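Local structure of ZYG-9 (Caenorhabditis elegans, 2OF3) at residues V24-Q29 with L88-T93; E17-K22 with S126-S131; Y136-T141 with P170-A175. The protein plays a major part in organising microtubules and spindle poles during mitosis and meiosis in the one-cell embryo. All coordinates share one frame; numbering follows the deposited sequence.

Interaction 1. Residues V24-Q29 with L88-T93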
loop_
_atom_site.group_PDB
_atom_site.type_symbol
_atom_site.label_atom_id
_atom_site.label_comp_id
_atom_site.label_asym_id
_atom_site.label_seq_id
_atom_site.Cartn_x
_atom_site.Cartn_y
_atom_site.Cartn_z
ATOM N N VAL A 24 2.783 -8.705 18.634
ATOM C CA VAL A 24 2.039 -7.463 18.592
ATOM C C VAL A 24 1.798 -7.113 17.124
ATOM O O VAL A 24 2.662 -7.396 16.254
ATOM C CB VAL A 24 2.692 -6.275 19.335
ATOM C CG1 VAL A 24 3.116 -6.672 20.789
ATOM C CG2 VAL A 24 3.906 -5.753 18.617
ATOM N N LYS A 25 0.646 -6.502 16.864
ATOM C CA LYS A 25 0.188 -6.242 15.511
ATOM C C LYS A 25 0.772 -4.939 14.985
ATOM O O LYS A 25 0.814 -3.928 15.687
ATOM C CB LYS A 25 -1.341 -6.189 15.465
ATOM C CG LYS A 25 -2.017 -7.515 15.773
ATOM C CD LYS A 25 -3.529 -7.401 15.664
ATOM C CE LYS A 25 -4.224 -8.399 16.576
ATOM N NZ LYS A 25 -3.832 -9.801 16.267
ATOM N N TRP A 26 1.220 -4.982 13.739
ATOM C CA TRP A 26 1.903 -3.872 13.108
ATOM C C TRP A 26 0.845 -2.865 12.649
ATOM O O TRP A 26 0.470 -2.783 11.455
ATOM C CB TRP A 26 2.664 -4.441 11.926
ATOM C CG TRP A 26 3.881 -3.629 11.572
ATOM C CD1 TRP A 26 4.002 -2.792 10.530
ATOM C CD2 TRP A 26 5.142 -3.620 12.255
ATOM N NE1 TRP A 26 5.270 -2.277 10.481
ATOM C CE2 TRP A 26 5.987 -2.757 11.546
ATOM C CE3 TRP A 26 5.649 -4.301 13.382
ATOM C CZ2 TRP A 26 7.308 -2.484 11.946
ATOM C CZ3 TRP A 26 6.957 -4.030 13.791
ATOM C CH2 TRP A 26 7.786 -3.166 13.055
ATOM N N ASN A 27 0.316 -2.111 13.611
ATOM C CA ASN A 27 -0.867 -1.265 13.367
ATOM C C ASN A 27 -0.767 0.050 14.140
ATOM O O ASN A 27 -1.787 0.693 14.401
ATOM C CB ASN A 27 -2.163 -2.037 13.703
ATOM C CG ASN A 27 -2.281 -2.365 15.215
ATOM O OD1 ASN A 27 -1.375 -2.077 16.035
ATOM N ND2 ASN A 27 -3.387 -2.961 15.581
ATOM N N PHE A 28 0.458 0.448 14.474
ATOM C CA PHE A 28 0.726 1.701 15.153
ATOM C C PHE A 28 0.400 2.939 14.308
ATOM O O PHE A 28 0.306 2.863 13.089
ATOM C CB PHE A 28 2.200 1.766 15.581
ATOM C CG PHE A 28 3.187 1.361 14.498
ATOM C CD1 PHE A 28 3.500 2.236 13.418
ATOM C CD2 PHE A 28 3.832 0.125 14.554
ATOM C CE1 PHE A 28 4.404 1.881 12.407
ATOM C CE2 PHE A 28 4.770 -0.223 13.547
ATOM C CZ PHE A 28 5.032 0.652 12.461
ATOM N N GLN A 29 0.276 4.089 14.960
ATOM C CA GLN A 29 0.121 5.340 14.273
ATOM C C GLN A 29 1.493 5.849 13.915
ATOM O O GLN A 29 1.667 6.524 12.913
ATOM C CB GLN A 29 -0.570 6.357 15.189
ATOM C CG GLN A 29 -1.999 6.003 15.537
ATOM C CD GLN A 29 -2.886 5.888 14.276
ATOM O OE1 GLN A 29 -2.716 6.663 13.326
ATOM N NE2 GLN A 29 -3.824 4.920 14.265
ATOM N N LEU A 88 10.921 -7.819 6.003
ATOM C CA LEU A 88 11.572 -6.767 5.198
ATOM C C LEU A 88 10.619 -5.659 4.906
ATOM O O LEU A 88 10.995 -4.493 5.038
ATOM C CB LEU A 88 12.159 -7.349 3.915
ATOM C CG LEU A 88 13.331 -8.312 4.131
ATOM C CD1 LEU A 88 13.740 -8.877 2.778
ATOM C CD2 LEU A 88 14.537 -7.699 4.923
ATOM N N LEU A 89 9.364 -5.978 4.582
ATOM C CA LEU A 89 8.372 -4.945 4.347
ATOM C C LEU A 89 8.085 -4.164 5.615
ATOM O O LEU A 89 7.939 -2.937 5.553
ATOM C CB LEU A 89 7.094 -5.525 3.693
ATOM C CG LEU A 89 7.322 -6.080 2.262
ATOM C CD1 LEU A 89 6.052 -6.840 1.862
ATOM C CD2 LEU A 89 7.597 -4.966 1.234
ATOM N N LYS A 90 8.083 -4.809 6.772
ATOM C CA LYS A 90 7.920 -4.069 8.047
ATOM C C LYS A 90 9.066 -3.058 8.320
ATOM O O LYS A 90 8.839 -1.900 8.759
ATOM C CB LYS A 90 7.788 -5.045 9.212
ATOM C CG LYS A 90 6.415 -5.734 9.285
ATOM C CD LYS A 90 6.435 -6.757 10.408
ATOM C CE LYS A 90 5.056 -7.163 10.795
ATOM N NZ LYS A 90 4.418 -7.919 9.651
ATOM N N TRP A 91 10.299 -3.506 8.116
ATOM C CA TRP A 91 11.457 -2.617 8.206
ATOM C C TRP A 91 11.321 -1.419 7.255
ATOM O O TRP A 91 11.621 -0.305 7.644
ATOM C CB TRP A 91 12.732 -3.416 7.919
ATOM C CG TRP A 91 13.968 -2.570 8.103
ATOM C CD1 TRP A 91 14.663 -2.363 9.273
ATOM C CD2 TRP A 91 14.630 -1.768 7.074
ATOM N NE1 TRP A 91 15.720 -1.506 9.027
ATOM C CE2 TRP A 91 15.734 -1.125 7.700
ATOM C CE3 TRP A 91 14.389 -1.543 5.688
ATOM C CZ2 TRP A 91 16.631 -0.254 6.980
ATOM C CZ3 TRP A 91 15.278 -0.691 4.962
ATOM C CH2 TRP A 91 16.387 -0.052 5.630
ATOM N N CYS A 92 10.877 -1.637 6.020
ATOM C CA CYS A 92 10.590 -0.567 5.074
ATOM C C CYS A 92 9.518 0.395 5.606
ATOM O O CYS A 92 9.666 1.603 5.412
ATOM C CB CYS A 92 10.155 -1.141 3.707
ATOM S SG CYS A 92 11.510 -2.029 2.785
ATOM N N THR A 93 8.474 -0.085 6.312
ATOM C CA THR A 93 7.490 0.847 6.847
ATOM C C THR A 93 8.098 1.815 7.861
ATOM O O THR A 93 7.620 2.945 7.979
ATOM C CB THR A 93 6.224 0.164 7.503
ATOM O OG1 THR A 93 6.648 -0.561 8.665
ATOM C CG2 THR A 93 5.537 -0.794 6.546
#

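Interaction 2. Residues E17-K22 with S126-S131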
loop_
_atom_site.group_PDB
_atom_site.type_symbol
_atom_site.label_atom_id
_atom_site.label_comp_id
_atom_site.label_asym_id
_atom_site.label_seq_id
_atom_site.Cartn_x
_atom_site.Cartn_y
_atom_site.Cartn_z
ATOM N N GLU A 17 2.007 -17.290 15.016
ATOM C CA GLU A 17 2.215 -16.640 16.318
ATOM C C GLU A 17 1.432 -15.350 16.423
ATOM O O GLU A 17 0.883 -15.082 17.468
ATOM C CB GLU A 17 3.705 -16.420 16.585
ATOM C CG GLU A 17 4.425 -17.736 16.846
ATOM C CD GLU A 17 5.901 -17.612 17.271
ATOM O OE1 GLU A 17 6.458 -16.474 17.321
ATOM O OE2 GLU A 17 6.509 -18.707 17.528
ATOM N N GLU A 18 1.313 -14.572 15.341
ATOM C CA GLU A 18 0.499 -13.356 15.356
ATOM C C GLU A 18 -0.998 -13.699 15.548
ATOM O O GLU A 18 -1.716 -13.042 16.345
ATOM C CB GLU A 18 0.701 -12.503 14.058
ATOM C CG GLU A 18 -0.113 -11.204 14.169
ATOM C CD GLU A 18 0.209 -10.215 13.084
ATOM O OE1 GLU A 18 1.291 -10.398 12.470
ATOM O OE2 GLU A 18 -0.620 -9.261 12.850
ATOM N N LYS A 19 -1.472 -14.720 14.825
ATOM C CA LYS A 19 -2.874 -15.155 14.993
ATOM C C LYS A 19 -3.162 -15.683 16.420
ATOM O O LYS A 19 -4.303 -15.541 16.944
ATOM C CB LYS A 19 -3.266 -16.203 13.957
ATOM C CG LYS A 19 -3.255 -15.718 12.490
ATOM C CD LYS A 19 -3.682 -16.918 11.646
ATOM C CE LYS A 19 -3.753 -16.604 10.149
ATOM N NZ LYS A 19 -4.857 -15.586 9.914
ATOM N N GLN A 20 -2.152 -16.281 17.035
ATOM C CA GLN A 20 -2.186 -16.775 18.416
ATOM C C GLN A 20 -2.072 -15.684 19.445
ATOM O O GLN A 20 -2.109 -15.990 20.651
ATOM C CB GLN A 20 -1.077 -17.796 18.683
ATOM C CG GLN A 20 -1.387 -19.092 17.985
ATOM C CD GLN A 20 -0.218 -20.010 17.951
ATOM O OE1 GLN A 20 0.910 -19.581 18.134
ATOM N NE2 GLN A 20 -0.468 -21.298 17.677
ATOM N N LEU A 21 -1.999 -14.427 18.984
ATOM C CA LEU A 21 -1.843 -13.236 19.834
ATOM C C LEU A 21 -0.554 -13.278 20.618
ATOM O O LEU A 21 -0.488 -12.808 21.761
ATOM C CB LEU A 21 -3.072 -12.993 20.748
ATOM C CG LEU A 21 -4.458 -13.144 20.114
ATOM C CD1 LEU A 21 -5.543 -12.924 21.225
ATOM C CD2 LEU A 21 -4.653 -12.174 18.891
ATOM N N LYS A 22 0.487 -13.796 19.986
ATOM C CA LYS A 22 1.788 -13.904 20.580
ATOM C C LYS A 22 2.814 -13.001 19.875
ATOM O O LYS A 22 4.015 -13.067 20.156
ATOM C CB LYS A 22 2.206 -15.376 20.565
ATOM C CG LYS A 22 1.539 -16.156 21.715
ATOM C CD LYS A 22 1.773 -17.657 21.537
ATOM C CE LYS A 22 3.248 -18.047 21.628
ATOM N NZ LYS A 22 3.431 -19.443 22.048
ATOM N N SER A 126 -0.725 -13.280 3.390
ATOM C CA SER A 126 -1.750 -13.372 4.406
ATOM C C SER A 126 -2.380 -12.009 4.667
ATOM O O SER A 126 -1.809 -10.972 4.334
ATOM C CB SER A 126 -1.134 -13.910 5.707
ATOM O OG SER A 126 -0.117 -13.006 6.230
ATOM N N GLN A 127 -3.545 -11.990 5.289
ATOM C CA GLN A 127 -4.187 -10.743 5.638
ATOM C C GLN A 127 -3.269 -9.916 6.561
ATOM O O GLN A 127 -3.176 -8.678 6.436
ATOM C CB GLN A 127 -5.495 -11.099 6.340
ATOM C CG GLN A 127 -6.335 -9.933 6.795
ATOM C CD GLN A 127 -7.874 -10.311 6.898
ATOM O OE1 GLN A 127 -8.232 -11.454 7.299
ATOM N NE2 GLN A 127 -8.766 -9.347 6.537
ATOM N N GLU A 128 -2.551 -10.615 7.448
ATOM C CA GLU A 128 -1.627 -9.992 8.370
ATOM C C GLU A 128 -0.488 -9.277 7.652
ATOM O O GLU A 128 -0.155 -8.170 8.028
ATOM C CB GLU A 128 -1.025 -11.026 9.333
ATOM C CG GLU A 128 -2.055 -11.606 10.377
ATOM C CD GLU A 128 -3.001 -12.631 9.797
ATOM O OE1 GLU A 128 -2.796 -13.203 8.686
ATOM O OE2 GLU A 128 -4.012 -12.875 10.471
ATOM N N GLU A 129 0.126 -9.935 6.669
ATOM C CA GLU A 129 1.206 -9.315 5.897
ATOM C C GLU A 129 0.720 -8.117 5.103
ATOM O O GLU A 129 1.409 -7.091 5.061
ATOM C CB GLU A 129 1.779 -10.275 4.889
ATOM C CG GLU A 129 2.403 -11.440 5.489
ATOM C CD GLU A 129 2.774 -12.489 4.430
ATOM O OE1 GLU A 129 2.059 -13.585 4.411
ATOM O OE2 GLU A 129 3.776 -12.154 3.672
ATOM N N VAL A 130 -0.434 -8.259 4.461
ATOM C CA VAL A 130 -1.058 -7.161 3.702
ATOM C C VAL A 130 -1.331 -5.940 4.574
ATOM O O VAL A 130 -0.989 -4.811 4.220
ATOM C CB VAL A 130 -2.371 -7.614 2.945
ATOM C CG1 VAL A 130 -2.908 -6.458 2.116
ATOM C CG2 VAL A 130 -2.095 -8.748 1.956
ATOM N N SER A 131 -1.949 -6.166 5.715
ATOM C CA SER A 131 -2.368 -5.096 6.636
ATOM C C SER A 131 -1.191 -4.443 7.264
ATOM O O SER A 131 -1.249 -3.286 7.596
ATOM C CB SER A 131 -3.160 -5.731 7.798
ATOM O OG SER A 131 -4.496 -5.539 7.465
HETATM O O HOH W 1 1.970 -8.875 10.244
#

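Interaction 3. Residues Y136-T141 with P170-A175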
loop_
_atom_site.group_PDB
_atom_site.type_symbol
_atom_site.label_atom_id
_atom_site.label_comp_id
_atom_site.label_asym_id
_atom_site.label_seq_id
_atom_site.Cartn_x
_atom_site.Cartn_y
_atom_site.Cartn_z
ATOM N N TYR A 136 0.710 1.627 5.408
ATOM C CA TYR A 136 1.850 2.563 5.523
ATOM C C TYR A 136 2.369 2.978 4.171
ATOM O O TYR A 136 2.802 4.117 4.015
ATOM C CB TYR A 136 2.985 1.954 6.327
ATOM C CG TYR A 136 2.495 1.606 7.697
ATOM C CD1 TYR A 136 2.277 2.611 8.638
ATOM C CD2 TYR A 136 2.187 0.271 8.024
ATOM C CE1 TYR A 136 1.756 2.305 9.928
ATOM C CE2 TYR A 136 1.651 -0.072 9.315
ATOM C CZ TYR A 136 1.459 0.963 10.231
ATOM O OH TYR A 136 0.962 0.648 11.453
ATOM N N LEU A 137 2.346 2.067 3.193
ATOM C CA LEU A 137 2.763 2.422 1.823
ATOM C C LEU A 137 1.867 3.524 1.296
ATOM O O LEU A 137 2.352 4.423 0.564
ATOM C CB LEU A 137 2.713 1.226 0.877
ATOM C CG LEU A 137 3.004 1.506 -0.604
ATOM C CD1 LEU A 137 4.524 1.708 -0.848
ATOM C CD2 LEU A 137 2.475 0.348 -1.378
ATOM N N LEU A 138 0.580 3.472 1.649
ATOM C CA LEU A 138 -0.370 4.500 1.207
ATOM C C LEU A 138 -0.094 5.896 1.757
ATOM O O LEU A 138 -0.470 6.905 1.123
ATOM C CB LEU A 138 -1.834 4.057 1.438
ATOM C CG LEU A 138 -2.266 2.850 0.631
ATOM C CD1 LEU A 138 -3.680 2.497 1.021
ATOM C CD2 LEU A 138 -2.155 3.078 -0.864
ATOM N N LEU A 139 0.602 5.997 2.883
ATOM C CA LEU A 139 1.067 7.289 3.344
ATOM C C LEU A 139 1.962 8.006 2.303
ATOM O O LEU A 139 1.921 9.240 2.166
ATOM C CB LEU A 139 1.838 7.175 4.672
ATOM C CG LEU A 139 1.056 6.656 5.894
ATOM C CD1 LEU A 139 2.020 6.444 7.127
ATOM C CD2 LEU A 139 -0.137 7.587 6.235
ATOM N N LYS A 140 2.751 7.229 1.563
ATOM C CA LYS A 140 3.774 7.748 0.704
ATOM C C LYS A 140 3.173 8.161 -0.613
ATOM O O LYS A 140 3.855 8.830 -1.436
ATOM C CB LYS A 140 4.825 6.650 0.472
ATOM C CG LYS A 140 5.588 6.279 1.756
ATOM C CD LYS A 140 6.473 7.388 2.274
ATOM C CE LYS A 140 5.787 8.069 3.446
ATOM N NZ LYS A 140 6.556 9.296 3.833
ATOM N N THR A 141 1.908 7.777 -0.848
ATOM C CA THR A 141 1.132 8.392 -1.945
ATOM C C THR A 141 0.983 9.901 -1.759
ATOM O O THR A 141 0.702 10.609 -2.722
ATOM C CB THR A 141 -0.276 7.759 -2.199
ATOM O OG1 THR A 141 -1.166 8.044 -1.105
ATOM C CG2 THR A 141 -0.167 6.253 -2.434
ATOM N N PRO A 170 -10.911 -1.570 0.880
ATOM C CA PRO A 170 -11.136 -1.063 2.258
ATOM C C PRO A 170 -9.967 -0.199 2.812
ATOM O O PRO A 170 -10.197 0.801 3.542
ATOM C CB PRO A 170 -11.281 -2.373 3.087
ATOM C CG PRO A 170 -11.729 -3.413 2.114
ATOM C CD PRO A 170 -11.100 -3.044 0.785
ATOM N N MET A 171 -8.720 -0.554 2.474
ATOM C CA MET A 171 -7.542 0.205 2.927
ATOM C C MET A 171 -7.458 1.510 2.132
ATOM O O MET A 171 -7.094 2.541 2.687
ATOM C CB MET A 171 -6.270 -0.636 2.713
ATOM C CG MET A 171 -6.111 -1.811 3.796
ATOM S SD MET A 171 -4.716 -2.919 3.634
ATOM C CE MET A 171 -4.990 -3.570 2.066
ATOM N N LEU A 172 -7.771 1.454 0.830
ATOM C CA LEU A 172 -7.810 2.662 -0.006
ATOM C C LEU A 172 -8.917 3.606 0.466
ATOM O O LEU A 172 -8.674 4.819 0.544
ATOM C CB LEU A 172 -7.986 2.318 -1.475
ATOM C CG LEU A 172 -6.758 1.677 -2.101
ATOM C CD1 LEU A 172 -7.250 0.975 -3.335
ATOM C CD2 LEU A 172 -5.681 2.763 -2.438
ATOM N N LEU A 173 -10.093 3.064 0.842
ATOM C CA LEU A 173 -11.180 3.882 1.453
ATOM C C LEU A 173 -10.754 4.485 2.745
ATOM O O LEU A 173 -11.000 5.695 3.007
ATOM C CB LEU A 173 -12.534 3.108 1.577
ATOM C CG LEU A 173 -13.196 2.665 0.260
ATOM C CD1 LEU A 173 -14.349 1.686 0.535
ATOM C CD2 LEU A 173 -13.718 3.891 -0.630
ATOM N N ASP A 174 -10.086 3.701 3.577
ATOM C CA ASP A 174 -9.627 4.201 4.868
ATOM C C ASP A 174 -8.638 5.360 4.714
ATOM O O ASP A 174 -8.624 6.326 5.502
ATOM C CB ASP A 174 -8.963 3.075 5.665
ATOM C CG ASP A 174 -9.076 3.309 7.181
ATOM O OD1 ASP A 174 -10.235 3.527 7.680
ATOM O OD2 ASP A 174 -8.017 3.307 7.881
ATOM N N ALA A 175 -7.777 5.231 3.710
ATOM C CA ALA A 175 -6.818 6.297 3.334
ATOM C C ALA A 175 -7.456 7.632 3.038
ATOM O O ALA A 175 -6.800 8.613 3.113
ATOM C CB ALA A 175 -5.993 5.850 2.140
#

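Interaction 1. Residues V24-Q29 with L88-T93
Lys90, on helix 85-95, lays its aliphatic chain across one face of the Trp26 indole. Lys90 CG stands over the five-membered ring of Trp26, 3.7 Å from its centroid and 7° off the normal, a CH-pi contact. Lys90 CB lies over the same face, 3.7 Å from Trp26 CE2. Lys90 CE lies 3.8 Å from Trp26 CB. The bend at chi4 (67°) then sets the direction of NZ. NZ is too distant from the ring for more than a weak cation-pi attraction. The backbone also takes part, with Lys90 O 3.6 Å from Trp26 CZ2. One turn on, Thr93 meets the edge of the indole. Trp26 NE1 donates to Thr93 OG1 at 2.9 Å, nearly straight at 167° and in the ring plane. Thr93 OG1 donates to Lys90 O at 2.6 Å, so its proton goes to that carbonyl, and the oxygen accepts the indole N-H. The other indole face is packed by Phe28. Trp26 itself centres an inverse gamma turn in the loop. The indole thus plugs this loop into the helical array. It also touches Leu39 of helix 33-44 and Ala132 of helix 127-139, while Phe28 and Thr93 reach Tyr136 there.

Interaction 2. Residues E17-K22 with S126-S131
Glu18 and Glu128 mark the closest backbone approach, with CA atoms 8.0 Å apart. Residues 17-19 are the end of helix 10-19, which finishes in a Schellman motif with Leu21 at positive phi. Residues 127-131 open helix 127-139, with Ser126 at the N-cap. Glu128 carries the contact from the second segment. Its chain bends at chi2 (77°), which carries the carboxylate back to Lys19. Lys19 NZ forms a salt bridge to Glu128 OE2 at 2.9 Å, on the syn side and 27° out of the carboxylate plane. The two side chains cross at about a right angle. Glu18 runs past Glu128 in the opposite direction, and Glu18 OE2 lies 3.7 Å from Glu128 CG. The two carboxylate planes stand 83° apart. Glu18 OE2 and Glu128 OE2 are 5.5 Å apart, like charges not in contact. The Lys19 salt bridge would probably offset the charge on Glu128. A water donates to Glu18 OE1 at 2.8 Å and, weakly, to Glu128 O. Replacing Glu128 by alanine is likely to leave the Lys19 ammonium without its partner and to open a gap beside Glu18. Ile15, one turn before Glu18 on helix 10-19, also touches Glu128. Behind the contact, Ser126 OG accepts from Glu129 N at 3.1 Å. Glu129 OE1 answers by accepting from both Ser126 N and Ser126 OG. This reciprocal pairing is a capping box, the classic start of an alpha helix, here beside a surface salt bridge.

Interaction 3. Residues Y136-T141 with P170-A175
Leu138 and Ala175 bring the two backbones closest, with CA atoms 7.0 Å apart, where helix 127-139 packs against helix 165-174. Leu138 carries the contact. Its chi1 (-64°) puts CG anti to the carbonyl carbon, and with chi2 near 180° both methyls meet the facing helix. Leu138 CD1 rests 3.8 Å from the backbone atom Met171 O. Leu138 CD1 also lies 4.2 Å from Ala175 CB, one turn further along. The small side chain of Ala175 probably helps the backbones come this near. Leu138 CD2 meets Leu172 CD2 at 3.9 Å. The two leucines cross at about a right angle. Leu172 CD2 lies against both methyls of Leu138. No hydrogen bond spans the contact; it is apolar packing. Leu138 O is taken up within its own segment. Thr141 OG1 donates to Leu138 O at 2.6 Å, in the carbonyl plane, and Thr141 N donates as well, so two donors grip this oxygen. Helix 181-198 packs behind, with Leu172 on Tyr194 and Ala175 on Gln183 and Cys187. Helix 146-163 touches Leu137 and Thr141. Met171 reaches back along helix 127-139 to Val130, Val134 and Pro135.

Interactions 2 and 3 share helix 127-139, and interaction 1 packs against it. Interaction 2 uses the helix's first turns and interaction 3 its last, with centres about 19 Å apart. Interaction 1 lies about 11 Å from interaction 2 and 14 Å from interaction 3. Along the chain, interaction 1 falls within the span that interaction 2 closes, and interaction 3 follows both. Lys25 packs on Glu18, the Phe28 carbonyl probably bonds the Tyr136 hydroxyl, and Val130 meets Met171. The N-terminal segment is fastened onto the helical array, while interaction 3 joins helices 127-139 and 165-174, with helix 146-163 between them in the chain. Such stacked helices build a TOG domain, the tubulin-binding module of the XMAP215 family.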